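DITP/XTP pyrophosphatase (Staphylococcus aureus, PDB 4BNQ) probably hydrolyses non-canonical purine nucleoside triphosphates such as XTP, dITP and ITP to their monophosphates and diphosphate, using magnesium. Local coordinates at residues S93-A96 against N97-L101; V19-P22 against D23-V26. All coordinates share one frame; numbering follows the deposited sequence.

Contact 1 (S93-A96 against N97-L101); sequences SDEA and NIEKL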
ATOM      1  N   SER A  93     -16.357  23.629   4.062  1.00 44.36           N
ATOM      2  CA  SER A  93     -16.621  23.204   5.437  1.00 44.03           C
ATOM      3  C   SER A  93     -16.574  21.685   5.522  1.00 34.34           C
ATOM      4  O   SER A  93     -17.401  20.994   4.910  1.00 36.93           O
ATOM      5  CB  SER A  93     -17.993  23.684   5.920  1.00 41.77           C
ATOM      6  OG  SER A  93     -18.268  23.181   7.221  1.00 39.18           O
ATOM      7  N   ASP A  94     -15.610  21.157   6.266  1.00 36.75           N
ATOM      8  CA  ASP A  94     -15.550  19.718   6.470  1.00 33.64           C
ATOM      9  C   ASP A  94     -16.888  19.230   7.046  1.00 32.13           C
ATOM     10  O   ASP A  94     -17.452  18.229   6.578  1.00 29.47           O
ATOM     11  CB  ASP A  94     -14.381  19.342   7.392  1.00 33.65           C
ATOM     12  CG  ASP A  94     -13.020  19.411   6.695  1.00 34.02           C
ATOM     13  OD1 ASP A  94     -12.981  19.595   5.462  1.00 38.01           O
ATOM     14  OD2 ASP A  94     -11.979  19.254   7.384  1.00 36.20           O
ATOM     15  N   GLU A  95     -17.422  19.957   8.026  1.00 33.01           N
ATOM     16  CA  GLU A  95     -18.681  19.552   8.653  1.00 32.50           C
ATOM     17  C   GLU A  95     -19.856  19.528   7.668  1.00 33.66           C
ATOM     18  O   GLU A  95     -20.687  18.623   7.725  1.00 37.79           O
ATOM     19  CB  GLU A  95     -18.990  20.400   9.899  1.00 38.09           C
ATOM     20  CG  GLU A  95     -20.345  20.098  10.575  1.00 38.54           C
ATOM     21  CD  GLU A  95     -20.533  18.621  10.952  1.00 51.66           C
ATOM     22  OE1 GLU A  95     -19.540  17.936  11.317  1.00 48.19           O
ATOM     23  OE2 GLU A  95     -21.693  18.141  10.910  1.00 56.02           O
ATOM     24  N   ALA A  96     -19.906  20.489   6.745  1.00 34.76           N
ATOM     25  CA  ALA A  96     -20.980  20.520   5.741  1.00 32.62           C
ATOM     26  C   ALA A  96     -20.823  19.381   4.736  1.00 31.56           C
ATOM     27  O   ALA A  96     -21.802  18.751   4.308  1.00 34.01           O
ATOM     28  CB  ALA A  96     -21.015  21.858   5.017  1.00 32.37           C
ATOM     29  N   ASN A  97     -19.583  19.123   4.354  1.00 31.95           N
ATOM     30  CA  ASN A  97     -19.294  18.036   3.435  1.00 32.63           C
ATOM     31  C   ASN A  97     -19.742  16.692   3.992  1.00 29.68           C
ATOM     32  O   ASN A  97     -20.298  15.869   3.268  1.00 26.43           O
ATOM     33  CB  ASN A  97     -17.802  18.027   3.107  1.00 30.88           C
ATOM     34  CG  ASN A  97     -17.379  19.261   2.340  1.00 34.04           C
ATOM     35  OD1 ASN A  97     -18.225  19.946   1.752  1.00 36.48           O
ATOM     36  ND2 ASN A  97     -16.075  19.551   2.325  1.00 28.69           N
ATOM     37  N   ILE A  98     -19.511  16.485   5.285  1.00 31.32           N
ATOM     38  CA  ILE A  98     -19.886  15.228   5.926  1.00 35.79           C
ATOM     39  C   ILE A  98     -21.402  15.082   5.938  1.00 32.82           C
ATOM     40  O   ILE A  98     -21.930  14.017   5.615  1.00 31.40           O
ATOM     41  CB  ILE A  98     -19.340  15.128   7.378  1.00 27.66           C
ATOM     42  CG1 ILE A  98     -17.818  14.981   7.362  1.00 25.75           C
ATOM     43  CG2 ILE A  98     -20.008  13.991   8.132  1.00 22.71           C
ATOM     44  CD1 ILE A  98     -17.160  15.109   8.753  1.00 22.11           C
ATOM     45  N   GLU A  99     -22.101  16.158   6.303  1.00 38.84           N
ATOM     46  CA  GLU A  99     -23.566  16.120   6.397  1.00 35.91           C
ATOM     47  C   GLU A  99     -24.194  15.822   5.055  1.00 33.44           C
ATOM     48  O   GLU A  99     -25.088  14.980   4.955  1.00 34.45           O
ATOM     49  CB  GLU A  99     -24.123  17.415   6.992  1.00 36.94           C
ATOM     50  CG  GLU A  99     -23.736  17.629   8.458  1.00 38.39           C
ATOM     51  CD  GLU A  99     -24.047  16.420   9.333  1.00 51.00           C
ATOM     52  OE1 GLU A  99     -25.051  15.716   9.073  1.00 54.46           O
ATOM     53  OE2 GLU A  99     -23.292  16.159  10.300  1.00 59.03           O
ATOM     54  N   LYS A 100     -23.691  16.474   4.013  1.00 33.45           N
ATOM     55  CA  LYS A 100     -24.162  16.177   2.663  1.00 36.64           C
ATOM     56  C   LYS A 100     -23.962  14.712   2.284  1.00 34.28           C
ATOM     57  O   LYS A 100     -24.908  14.032   1.891  1.00 37.12           O
ATOM     58  CB  LYS A 100     -23.478  17.059   1.629  1.00 32.74           C
ATOM     59  CG  LYS A 100     -24.001  16.797   0.230  1.00 32.91           C
ATOM     60  CD  LYS A 100     -23.347  17.735  -0.776  1.00 35.81           C
ATOM     61  CE  LYS A 100     -23.796  17.426  -2.190  1.00 33.35           C
ATOM     62  NZ  LYS A 100     -23.174  18.383  -3.134  1.00 43.95           N
ATOM     63  N   LEU A 101     -22.732  14.226   2.413  1.00 35.73           N
ATOM     64  CA  LEU A 101     -22.444  12.831   2.105  1.00 33.12           C
ATOM     65  C   LEU A 101     -23.334  11.885   2.903  1.00 31.94           C
ATOM     66  O   LEU A 101     -23.896  10.955   2.345  1.00 30.29           O
ATOM     67  CB  LEU A 101     -20.976  12.518   2.355  1.00 28.58           C
ATOM     68  CG  LEU A 101     -20.593  11.083   2.001  1.00 30.85           C
ATOM     69  CD1 LEU A 101     -21.023  10.755   0.595  1.00 33.70           C
ATOM     70  CD2 LEU A 101     -19.100  10.947   2.106  1.00 38.70           C
TER
HETATM   71  O   HOH W   1     -17.781  22.701   1.835  1.00 45.09           O
HETATM   72  O   HOH W   2     -13.664  17.686   3.442  1.00 38.22           O

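Contact 2 (V19-P22 against D23-V26); sequences VIFP and DYHV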
ATOM      1  N   VAL A  19       3.891  13.448  11.080  1.00 28.55           N
ATOM      2  CA  VAL A  19       3.909  12.088  11.618  1.00 27.82           C
ATOM      3  C   VAL A  19       4.688  11.126  10.717  1.00 29.68           C
ATOM      4  O   VAL A  19       5.506  10.342  11.191  1.00 29.36           O
ATOM      5  CB  VAL A  19       2.485  11.541  11.787  1.00 28.69           C
ATOM      6  CG1 VAL A  19       2.524  10.049  12.227  1.00 27.03           C
ATOM      7  CG2 VAL A  19       1.703  12.403  12.782  1.00 23.96           C
ATOM      8  N   ILE A  20       4.447  11.225   9.415  1.00 25.54           N
ATOM      9  CA  ILE A  20       5.011  10.316   8.415  1.00 28.02           C
ATOM     10  C   ILE A  20       6.476  10.602   8.061  1.00 29.43           C
ATOM     11  O   ILE A  20       7.181   9.722   7.591  1.00 32.43           O
ATOM     12  CB  ILE A  20       4.137  10.358   7.134  1.00 33.11           C
ATOM     13  CG1 ILE A  20       2.838   9.589   7.356  1.00 30.41           C
ATOM     14  CG2 ILE A  20       4.832   9.748   5.938  1.00 34.90           C
ATOM     15  CD1 ILE A  20       1.764  10.006   6.356  1.00 33.85           C
ATOM     16  N   PHE A  21       6.941  11.831   8.282  1.00 27.91           N
ATOM     17  CA  PHE A  21       8.356  12.163   8.088  1.00 29.00           C
ATOM     18  C   PHE A  21       8.967  12.646   9.397  1.00 32.08           C
ATOM     19  O   PHE A  21       9.288  13.830   9.506  1.00 30.76           O
ATOM     20  CB  PHE A  21       8.518  13.321   7.103  1.00 34.85           C
ATOM     21  CG  PHE A  21       8.142  13.007   5.676  1.00 34.12           C
ATOM     22  CD1 PHE A  21       8.951  12.213   4.874  1.00 35.51           C
ATOM     23  CD2 PHE A  21       7.013  13.568   5.114  1.00 29.24           C
ATOM     24  CE1 PHE A  21       8.613  11.961   3.544  1.00 33.76           C
ATOM     25  CE2 PHE A  21       6.673  13.318   3.783  1.00 32.35           C
ATOM     26  CZ  PHE A  21       7.473  12.524   3.001  1.00 29.82           C
ATOM     27  N   PRO A  22       9.128  11.755  10.395  1.00 34.72           N
ATOM     28  CA  PRO A  22       9.614  12.252  11.692  1.00 33.59           C
ATOM     29  C   PRO A  22      11.075  12.674  11.628  1.00 34.24           C
ATOM     30  O   PRO A  22      11.519  13.430  12.485  1.00 34.18           O
ATOM     31  CB  PRO A  22       9.432  11.050  12.629  1.00 31.14           C
ATOM     32  CG  PRO A  22       9.473   9.849  11.719  1.00 28.02           C
ATOM     33  CD  PRO A  22       8.868  10.302  10.410  1.00 32.87           C
ATOM     34  N   ASP A  23      11.804  12.199  10.621  1.00 34.56           N
ATOM     35  CA  ASP A  23      13.205  12.570  10.473  1.00 39.79           C
ATOM     36  C   ASP A  23      13.384  13.855   9.666  1.00 46.51           C
ATOM     37  O   ASP A  23      14.508  14.308   9.452  1.00 47.98           O
ATOM     38  CB  ASP A  23      14.011  11.432   9.832  1.00 44.68           C
ATOM     39  CG  ASP A  23      14.219  10.253  10.780  1.00 54.81           C
ATOM     40  OD1 ASP A  23      14.193  10.465  12.017  1.00 49.12           O
ATOM     41  OD2 ASP A  23      14.403   9.113  10.290  1.00 55.73           O
ATOM     42  N   TYR A  24      12.287  14.456   9.221  1.00 40.60           N
ATOM     43  CA  TYR A  24      12.415  15.631   8.370  1.00 35.88           C
ATOM     44  C   TYR A  24      11.961  16.878   9.070  1.00 34.03           C
ATOM     45  O   TYR A  24      11.137  16.833   9.983  1.00 36.64           O
ATOM     46  CB  TYR A  24      11.593  15.484   7.097  1.00 33.93           C
ATOM     47  CG  TYR A  24      12.206  14.610   6.025  1.00 38.53           C
ATOM     48  CD1 TYR A  24      12.137  13.213   6.098  1.00 38.94           C
ATOM     49  CD2 TYR A  24      12.829  15.180   4.924  1.00 36.21           C
ATOM     50  CE1 TYR A  24      12.681  12.420   5.102  1.00 38.70           C
ATOM     51  CE2 TYR A  24      13.376  14.394   3.926  1.00 41.08           C
ATOM     52  CZ  TYR A  24      13.301  13.020   4.019  1.00 45.64           C
ATOM     53  OH  TYR A  24      13.857  12.263   3.021  1.00 47.59           O
ATOM     54  N   HIS A  25      12.508  18.006   8.644  1.00 30.89           N
ATOM     55  CA  HIS A  25      11.857  19.251   8.972  1.00 33.40           C
ATOM     56  C   HIS A  25      10.779  19.450   7.913  1.00 29.43           C
ATOM     57  O   HIS A  25      11.074  19.735   6.748  1.00 33.18           O
ATOM     58  CB  HIS A  25      12.822  20.435   8.997  1.00 32.17           C
ATOM     59  CG  HIS A  25      12.131  21.722   9.287  1.00 35.42           C
ATOM     60  ND1 HIS A  25      12.536  22.942   8.741  1.00 44.75           N
ATOM     61  CD2 HIS A  25      11.046  22.015  10.028  1.00 37.80           C
ATOM     62  CE1 HIS A  25      11.749  23.891   9.142  1.00 41.72           C
ATOM     63  NE2 HIS A  25      10.801  23.362   9.943  1.00 39.88           N
ATOM     64  N   VAL A  26       9.526  19.265   8.313  1.00 31.86           N
ATOM     65  CA  VAL A  26       8.407  19.395   7.386  1.00 25.97           C
ATOM     66  C   VAL A  26       7.997  20.858   7.335  1.00 25.55           C
ATOM     67  O   VAL A  26       7.685  21.458   8.366  1.00 26.74           O
ATOM     68  CB  VAL A  26       7.234  18.473   7.794  1.00 26.92           C
ATOM     69  CG1 VAL A  26       5.950  18.865   7.100  1.00 25.55           C
ATOM     70  CG2 VAL A  26       7.570  17.023   7.483  1.00 25.15           C
TER
HETATM   71  O   HOH W   3      10.906  16.493  12.959  1.00 45.55           O

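Contact 1 (S93-A96 against N97-L101)
E95 and E99 lie one turn apart on the helix that begins at D94, and their carboxylates meet on one side of the helix. OE2 of E95 is 2.6 Å from OE2 of E99, and the two carboxylate planes are 36° apart. Both chains bend at chi2. CG of E95 stands anti to the backbone N (chi1 176°), while CG of E99 stands beside its own N (chi1 -67°), so the two chains lean into the same space. CG of E99 also packs 3.2 Å from OE2 of E95. The other oxygen of E95, OE1, forms a salt bridge with K143.

On another side, the N97 side chain turns back toward the first turn of the helix. S93 O stands over the face of the N97 amide, 3.1 Å from CG. The bond to that oxygen comes instead from the backbone N of N97, at 2.9 Å. The amide itself is held by the preceding loop: OD1 accepts from A88 N and ND2 donates to A85 O. A water links ND2 to OD1 of D94, whose OD2 accepts from G150 N, in a predicted substrate-binding segment.

S93 is the N-cap. Its OG accepts from A96 N at 3.2 Å, and the regular i to i+4 backbone bonds follow, among them K100 N to A96 O at 3.0 Å.

The chemistry differs round the helix. The buried amide of N97 is satisfied at both ends, bonded to the A85-A88 loop and packed on Y151, a predicted substrate-binding residue. At the glutamate pair, two oxygens so close suggest that one acid group holds a proton, and K143 would offset part of the remaining negative charge.

Contact 2 (V19-P22 against D23-V26)
F21 meets Y24 and V26 where the chain turns from helix 11-20 into strand 25-28. CB of F21 touches both partners. It is 3.8 Å from CD1 of Y24 and 3.8 Å from CG2 of V26. The next atom, CG, is 4.0 Å from Y24 CD1. One ring edge then approaches the tyrosine: CD1 of F21 lies 3.6 Å from CD1 of Y24 and nearly as close to CE1. The rings form a T-shaped pair, with the edge of F21 toward the face of Y24, centroids 5.1 Å apart and planes at 72°. In both residues CG stands beside the backbone N (chi1 -68° and -78°), and both rings rise from the same side of the turn. The F21 side chain also packs on I182 and Q186 of helix 177-191 and on I4 of strand 3-6.

The backbone beneath is a type I beta turn from F21 to Y24. Y24 N donates to F21 O at 3.1 Å, from above the carbonyl plane. A water joins P22 O to Y24 O.

This is the helix-to-strand turn of a beta-alpha-beta unit. One backbone bond closes it, and the F21 contacts with Y24 and V26 add apolar packing. K2 makes a cation-pi contact with Y24, so the tyrosine ring probably interacts favourably with both the phenylalanine edge and a positive charge.

Overall arrangement
Contact 1 and contact 2 lie on opposite sides of the chain's centre, with their own centres about 30 Å apart, and they do not touch. Both are partly buried. Contact 1 comprises the N-cap and first turns of helix 94-104; contact 2 joins the end of helix 11-20 to strand 25-28. Residues 93-101 carry mainly polar and charged groups, some tied to loops that carry predicted substrate-binding residues, while I98 and L101 face apolar neighbours, L101 on strand 64-73. Residues 19-26 combine an internal aromatic pair with side-chain packing on strand 3-6 and helix 177-191, and H25 adds backbone bonds to K2 and I4. P22 and D23 are exposed at the surface.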